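PDB 3P1T: putative histidinol-phosphate aminotransferase from Burkholderia pseudomallei, which probably catalyses the pyridoxal 5'-phosphate-dependent transfer of an amino group from L-histidinol phosphate to 2-oxoglutarate, a step of L-histidine biosynthesis. Local coordinates for residues Ala86-Met91 with Asp136-Leu141; Phe93-Pro98 with Leu112-Ile117. All coordinates share one frame; numbering follows the deposited sequence.

The two contacts illustrate how a mixed, mostly parallel sheet is entered and then extended. Contact 1 sets the loop that leaves helix 76-87 against the start of strand 137-142; contact 2 pairs strand 92-96, which that loop feeds, with strand 113-117. Their centres lie about 10 Å apart. V94 ties them together, its N and O probably hydrogen-bonded to C138 O and V140 N. Along the chain contact 2 is nested within the loop closed by contact 1. Both lie toward the 113-117 side of the seven-stranded large-domain sheet, of which 113-117 is the outermost strand within this chain, so strand 92-96 is held on both sides, by 113-117 and 137-142.

Contact 1 (Ala86-Met91 with Asp136-Leu141); sequences AEFSSM and DDCVVL
M91, present as selenomethionine, reaches over the beginning of strand 137-141 and makes the largest single contribution to this contact. Its CB lies 3.3 Å from D136 O. Further out, SE meets C138 CB at 4.0 Å, and the terminal CE comes back to 3.5 Å from D137 O. The chain is extended through chi2 but bends at chi3 (86°), and this bend turns the methyl group toward the strand backbone. No hydrogen bond crosses between the segments, and the contact rests on van der Waals packing.

C138 faces the loop. With SG anti to its backbone N (chi1 178°), the thiol approaches the F88 ring, SG standing 5.4 Å from the ring centroid in an oblique sulfur-aromatic contact. F88 and M91 can both address the strand because they begin and end a type I turn, fastened by M91 N to F88 O at 3.0 Å. D136 contributes mainly its backbone carbonyl, while the side chain of D137 leaves the backbone away from the loop, and its OD2 forms a salt bridge with R92.

K166 of strand 166-170 touches both F88 and M91, and L216 of helix 214-221 also packs on F88. The whole is a helix-to-strand connection of an alpha/beta fold: the turn after helix 76-87 brings the chain into strand 92-96, beside strand 137-142 in the large-domain sheet of fold-type I pyridoxal-phosphate enzymes.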
loop_
_atom_site.group_PDB
_atom_site.type_symbol
_atom_site.label_atom_id
_atom_site.label_comp_id
_atom_site.label_asym_id
_atom_site.label_seq_id
_atom_site.Cartn_x
_atom_site.Cartn_y
_atom_site.Cartn_z
ATOM N N ALA A 86 5.119 -4.427 -15.637
ATOM C CA ALA A 86 5.570 -5.800 -15.354
ATOM C C ALA A 86 4.944 -6.828 -16.346
ATOM O O ALA A 86 5.524 -7.894 -16.564
ATOM C CB ALA A 86 5.227 -6.186 -13.923
ATOM N N GLU A 87 3.802 -6.492 -16.964
ATOM C CA GLU A 87 3.122 -7.370 -17.919
ATOM C C GLU A 87 3.567 -7.098 -19.357
ATOM O O GLU A 87 3.321 -7.941 -20.218
ATOM C CB GLU A 87 1.581 -7.208 -17.816
ATOM C CG GLU A 87 0.989 -7.555 -16.453
ATOM C CD GLU A 87 1.334 -8.924 -15.896
ATOM O OE1 GLU A 87 1.185 -9.938 -16.622
ATOM O OE2 GLU A 87 1.769 -8.979 -14.724
ATOM N N PHE A 88 4.201 -5.931 -19.622
ATOM C CA PHE A 88 4.680 -5.515 -20.951
ATOM C C PHE A 88 6.142 -5.053 -20.905
ATOM O O PHE A 88 6.514 -4.096 -21.593
ATOM C CB PHE A 88 3.794 -4.356 -21.483
ATOM C CG PHE A 88 2.301 -4.580 -21.448
ATOM C CD1 PHE A 88 1.730 -5.694 -22.061
ATOM C CD2 PHE A 88 1.457 -3.627 -20.901
ATOM C CE1 PHE A 88 0.344 -5.893 -22.041
ATOM C CE2 PHE A 88 0.070 -3.808 -20.911
ATOM C CZ PHE A 88 -0.477 -4.946 -21.462
ATOM N N SER A 89 6.972 -5.748 -20.112
ATOM C CA SER A 89 8.364 -5.392 -19.802
ATOM C C SER A 89 9.282 -5.324 -21.040
ATOM O O SER A 89 10.325 -4.658 -20.965
ATOM C CB SER A 89 8.959 -6.363 -18.780
ATOM O OG SER A 89 8.762 -7.716 -19.147
ATOM N N SER A 90 8.893 -5.944 -22.171
ATOM C CA SER A 90 9.716 -5.904 -23.391
ATOM C C SER A 90 9.369 -4.708 -24.283
ATOM O O SER A 90 10.144 -4.382 -25.183
ATOM C CB SER A 90 9.559 -7.193 -24.186
ATOM O OG SER A 90 10.167 -8.263 -23.483
HETATM N N MSE A 91 8.221 -4.057 -24.043
HETATM C CA MSE A 91 7.777 -2.936 -24.860
HETATM C C MSE A 91 8.553 -1.634 -24.558
HETATM O O MSE A 91 9.148 -1.463 -23.479
HETATM C CB MSE A 91 6.265 -2.675 -24.645
HETATM C CG MSE A 91 5.372 -3.895 -24.908
HETATM SE SE MSE A 91 3.448 -3.458 -24.897
HETATM C CE MSE A 91 3.264 -2.926 -26.739
ATOM N N ASP A 136 4.919 -1.716 -31.009
ATOM C CA ASP A 136 5.854 -2.212 -29.986
ATOM C C ASP A 136 5.839 -1.309 -28.766
ATOM O O ASP A 136 6.528 -1.597 -27.792
ATOM C CB ASP A 136 7.302 -2.285 -30.520
ATOM C CG ASP A 136 7.545 -3.042 -31.809
ATOM O OD1 ASP A 136 7.156 -4.234 -31.880
ATOM O OD2 ASP A 136 8.238 -2.483 -32.704
ATOM N N ASP A 137 5.106 -0.184 -28.831
ATOM C CA ASP A 137 5.084 0.807 -27.764
ATOM C C ASP A 137 3.855 0.726 -26.903
ATOM O O ASP A 137 2.754 0.448 -27.384
ATOM C CB ASP A 137 5.166 2.245 -28.323
ATOM C CG ASP A 137 6.397 2.585 -29.153
ATOM O OD1 ASP A 137 7.416 1.855 -29.047
ATOM O OD2 ASP A 137 6.349 3.586 -29.898
ATOM N N CYS A 138 4.069 0.995 -25.607
ATOM C CA CYS A 138 3.063 1.156 -24.579
ATOM C C CYS A 138 3.028 2.640 -24.230
ATOM O O CYS A 138 3.999 3.164 -23.674
ATOM C CB CYS A 138 3.346 0.277 -23.369
ATOM S SG CYS A 138 2.150 0.496 -22.030
ATOM N N VAL A 139 1.983 3.342 -24.674
ATOM C CA VAL A 139 1.897 4.784 -24.504
ATOM C C VAL A 139 1.124 5.088 -23.230
ATOM O O VAL A 139 0.009 4.603 -23.049
ATOM C CB VAL A 139 1.276 5.468 -25.750
ATOM C CG1 VAL A 139 1.249 6.977 -25.583
ATOM C CG2 VAL A 139 2.042 5.091 -27.019
ATOM N N VAL A 140 1.754 5.866 -22.329
ATOM C CA VAL A 140 1.199 6.289 -21.033
ATOM C C VAL A 140 1.119 7.823 -21.033
ATOM O O VAL A 140 2.149 8.497 -20.986
ATOM C CB VAL A 140 2.014 5.742 -19.818
ATOM C CG1 VAL A 140 1.436 6.237 -18.493
ATOM C CG2 VAL A 140 2.093 4.219 -19.831
ATOM N N LEU A 141 -0.102 8.369 -21.123
ATOM C CA LEU A 141 -0.346 9.820 -21.140
ATOM C C LEU A 141 -1.408 10.243 -20.127
ATOM O O LEU A 141 -2.370 9.512 -19.883
ATOM C CB LEU A 141 -0.795 10.276 -22.535
ATOM C CG LEU A 141 0.211 10.141 -23.663
ATOM C CD1 LEU A 141 -0.474 10.077 -24.973
ATOM C CD2 LEU A 141 1.260 11.239 -23.618
#

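Contact 2 (Phe93-Pro98 with Leu112-Ile117); sequences FVTAWP and LRHFEI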
loop_
_atom_site.group_PDB
_atom_site.type_symbol
_atom_site.label_atom_id
_atom_site.label_comp_id
_atom_site.label_asym_id
_atom_site.label_seq_id
_atom_site.Cartn_x
_atom_site.Cartn_y
_atom_site.Cartn_z
ATOM N N PHE A 93 8.278 2.078 -23.593
ATOM C CA PHE A 93 7.314 2.928 -22.912
ATOM C C PHE A 93 7.462 4.350 -23.449
ATOM O O PHE A 93 8.580 4.857 -23.616
ATOM C CB PHE A 93 7.480 2.828 -21.395
ATOM C CG PHE A 93 6.877 1.531 -20.910
ATOM C CD1 PHE A 93 7.564 0.328 -21.053
ATOM C CD2 PHE A 93 5.595 1.498 -20.376
ATOM C CE1 PHE A 93 6.975 -0.884 -20.686
ATOM C CE2 PHE A 93 5.022 0.286 -19.981
ATOM C CZ PHE A 93 5.709 -0.894 -20.156
ATOM N N VAL A 94 6.320 4.933 -23.833
ATOM C CA VAL A 94 6.260 6.252 -24.447
ATOM C C VAL A 94 5.431 7.193 -23.560
ATOM O O VAL A 94 4.260 6.930 -23.278
ATOM C CB VAL A 94 5.696 6.158 -25.883
ATOM C CG1 VAL A 94 5.453 7.536 -26.475
ATOM C CG2 VAL A 94 6.607 5.346 -26.784
ATOM N N THR A 95 6.056 8.279 -23.114
ATOM C CA THR A 95 5.419 9.283 -22.259
ATOM C C THR A 95 5.683 10.674 -22.835
ATOM O O THR A 95 6.547 10.830 -23.709
ATOM C CB THR A 95 5.938 9.164 -20.805
ATOM O OG1 THR A 95 7.336 9.482 -20.763
ATOM C CG2 THR A 95 5.676 7.790 -20.188
ATOM N N ALA A 96 4.946 11.687 -22.338
ATOM C CA ALA A 96 5.141 13.084 -22.744
ATOM C C ALA A 96 6.207 13.744 -21.899
ATOM O O ALA A 96 6.333 13.447 -20.714
ATOM C CB ALA A 96 3.846 13.849 -22.620
ATOM N N TRP A 97 7.001 14.608 -22.504
ATOM C CA TRP A 97 7.984 15.401 -21.785
ATOM C C TRP A 97 8.209 16.716 -22.534
ATOM O O TRP A 97 8.659 16.681 -23.681
ATOM C CB TRP A 97 9.301 14.674 -21.535
ATOM C CG TRP A 97 10.169 15.404 -20.548
ATOM C CD1 TRP A 97 11.207 16.241 -20.836
ATOM C CD2 TRP A 97 9.996 15.451 -19.124
ATOM N NE1 TRP A 97 11.727 16.763 -19.680
ATOM C CE2 TRP A 97 11.009 16.291 -18.611
ATOM C CE3 TRP A 97 9.095 14.845 -18.225
ATOM C CZ2 TRP A 97 11.162 16.528 -17.236
ATOM C CZ3 TRP A 97 9.232 15.101 -16.865
ATOM C CH2 TRP A 97 10.265 15.919 -16.383
ATOM N N PRO A 98 7.853 17.881 -21.942
ATOM C CA PRO A 98 7.322 18.099 -20.586
ATOM C C PRO A 98 5.998 17.399 -20.343
ATOM O O PRO A 98 5.199 17.253 -21.268
ATOM C CB PRO A 98 7.131 19.622 -20.527
ATOM C CG PRO A 98 8.124 20.155 -21.485
ATOM C CD PRO A 98 8.084 19.167 -22.620
ATOM N N LEU A 112 13.057 -0.702 -18.236
ATOM C CA LEU A 112 12.243 -0.480 -19.420
ATOM C C LEU A 112 12.866 0.507 -20.380
ATOM O O LEU A 112 13.411 1.532 -19.955
ATOM C CB LEU A 112 10.849 0.043 -19.037
ATOM C CG LEU A 112 9.995 -0.721 -18.017
ATOM C CD1 LEU A 112 8.797 0.096 -17.635
ATOM C CD2 LEU A 112 9.587 -2.099 -18.519
ATOM N N ARG A 113 12.713 0.226 -21.690
ATOM C CA ARG A 113 13.039 1.124 -22.802
ATOM C C ARG A 113 12.108 2.329 -22.753
ATOM O O ARG A 113 10.936 2.197 -22.362
ATOM C CB ARG A 113 12.928 0.395 -24.145
ATOM C CG ARG A 113 14.198 -0.338 -24.534
ATOM C CD ARG A 113 13.916 -1.475 -25.474
ATOM N NE ARG A 113 13.428 -1.046 -26.779
ATOM C CZ ARG A 113 12.337 -1.530 -27.362
ATOM N NH1 ARG A 113 11.602 -2.455 -26.752
ATOM N NH2 ARG A 113 11.969 -1.093 -28.561
ATOM N N HIS A 114 12.632 3.512 -23.091
ATOM C CA HIS A 114 11.818 4.714 -22.971
ATOM C C HIS A 114 12.095 5.701 -24.113
ATOM O O HIS A 114 13.254 5.949 -24.471
ATOM C CB HIS A 114 12.111 5.362 -21.596
ATOM C CG HIS A 114 11.204 6.485 -21.185
ATOM N ND1 HIS A 114 11.656 7.500 -20.373
ATOM C CD2 HIS A 114 9.899 6.705 -21.471
ATOM C CE1 HIS A 114 10.618 8.304 -20.190
ATOM N NE2 HIS A 114 9.540 7.865 -20.825
ATOM N N PHE A 115 10.999 6.232 -24.688
ATOM C CA PHE A 115 10.965 7.261 -25.723
ATOM C C PHE A 115 9.994 8.327 -25.279
ATOM O O PHE A 115 8.939 7.993 -24.745
ATOM C CB PHE A 115 10.607 6.698 -27.112
ATOM C CG PHE A 115 10.417 7.777 -28.172
ATOM C CD1 PHE A 115 11.511 8.411 -28.749
ATOM C CD2 PHE A 115 9.139 8.174 -28.570
ATOM C CE1 PHE A 115 11.328 9.431 -29.708
ATOM C CE2 PHE A 115 8.957 9.189 -29.529
ATOM C CZ PHE A 115 10.051 9.809 -30.096
ATOM N N GLU A 116 10.329 9.604 -25.485
ATOM C CA GLU A 116 9.445 10.683 -25.036
ATOM C C GLU A 116 8.958 11.571 -26.172
ATOM O O GLU A 116 9.724 11.910 -27.073
ATOM C CB GLU A 116 10.135 11.566 -23.997
ATOM C CG GLU A 116 10.332 10.888 -22.661
ATOM C CD GLU A 116 11.109 11.724 -21.673
ATOM O OE1 GLU A 116 12.124 12.339 -22.071
ATOM O OE2 GLU A 116 10.701 11.762 -20.493
ATOM N N ILE A 117 7.668 11.950 -26.091
ATOM C CA ILE A 117 6.980 12.855 -27.017
ATOM C C ILE A 117 7.104 14.265 -26.469
ATOM O O ILE A 117 6.646 14.545 -25.364
ATOM C CB ILE A 117 5.492 12.456 -27.244
ATOM C CG1 ILE A 117 5.369 11.041 -27.794
ATOM C CG2 ILE A 117 4.780 13.472 -28.153
ATOM C CD1 ILE A 117 3.978 10.499 -27.783
HETATM O O HOH W 1 8.151 11.553 -19.486
#
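Strands 93-96 and 113-117 pair in parallel, F93 beside H114 and A96 beside I117, and the backbone bonds run on past the strand to W97. F93 N donates to R113 O (2.9 Å), approaching from above the carbonyl plane, whereas F115 N meets F93 O almost in line with the carbonyl. I117 N to T95 O follows in the carbonyl plane, and W97 N to I117 O closes the series; the intervening T95 N to F115 O bond is weak at 3.3 Å.

On the face bearing F93, T95, H114 and E116, the side chains add a run of hydrogen bonds. H114 NE2 donates to T95 OG1 (2.7 Å), with the hydroxyl lying in the imidazole plane at the ring edge. T95 OG1 sits between its own backbone N and carbonyl carbon (chi1 65°), and there it also donates to a water at 2.6 Å. That water in turn donates to A96 O and E116 OE2. The E116 carboxylate runs alongside W97, nearly parallel to the indole (9°), with OE2 3.4 Å from W97 CB. R104 engages both, through a salt bridge to E116 OE2 and a cation-pi contact with W97.

At the start of the pairing, L112 CD1 lies over one face of the F93 ring, offset toward its rim, in a CH-pi contact, 3.8 Å from the centroid. On the sheet's other face V94 CG1 packs against I117 CD1 at 3.6 Å.

This is a beta-alpha-beta crossover: helix 102-107 links the two strands and covers T95 and H114 through Y103, R104 and I107. Helix 76-87 lies against F93 and L112, and strand 137-142 flanks strand 92-96 across from strand 113-117.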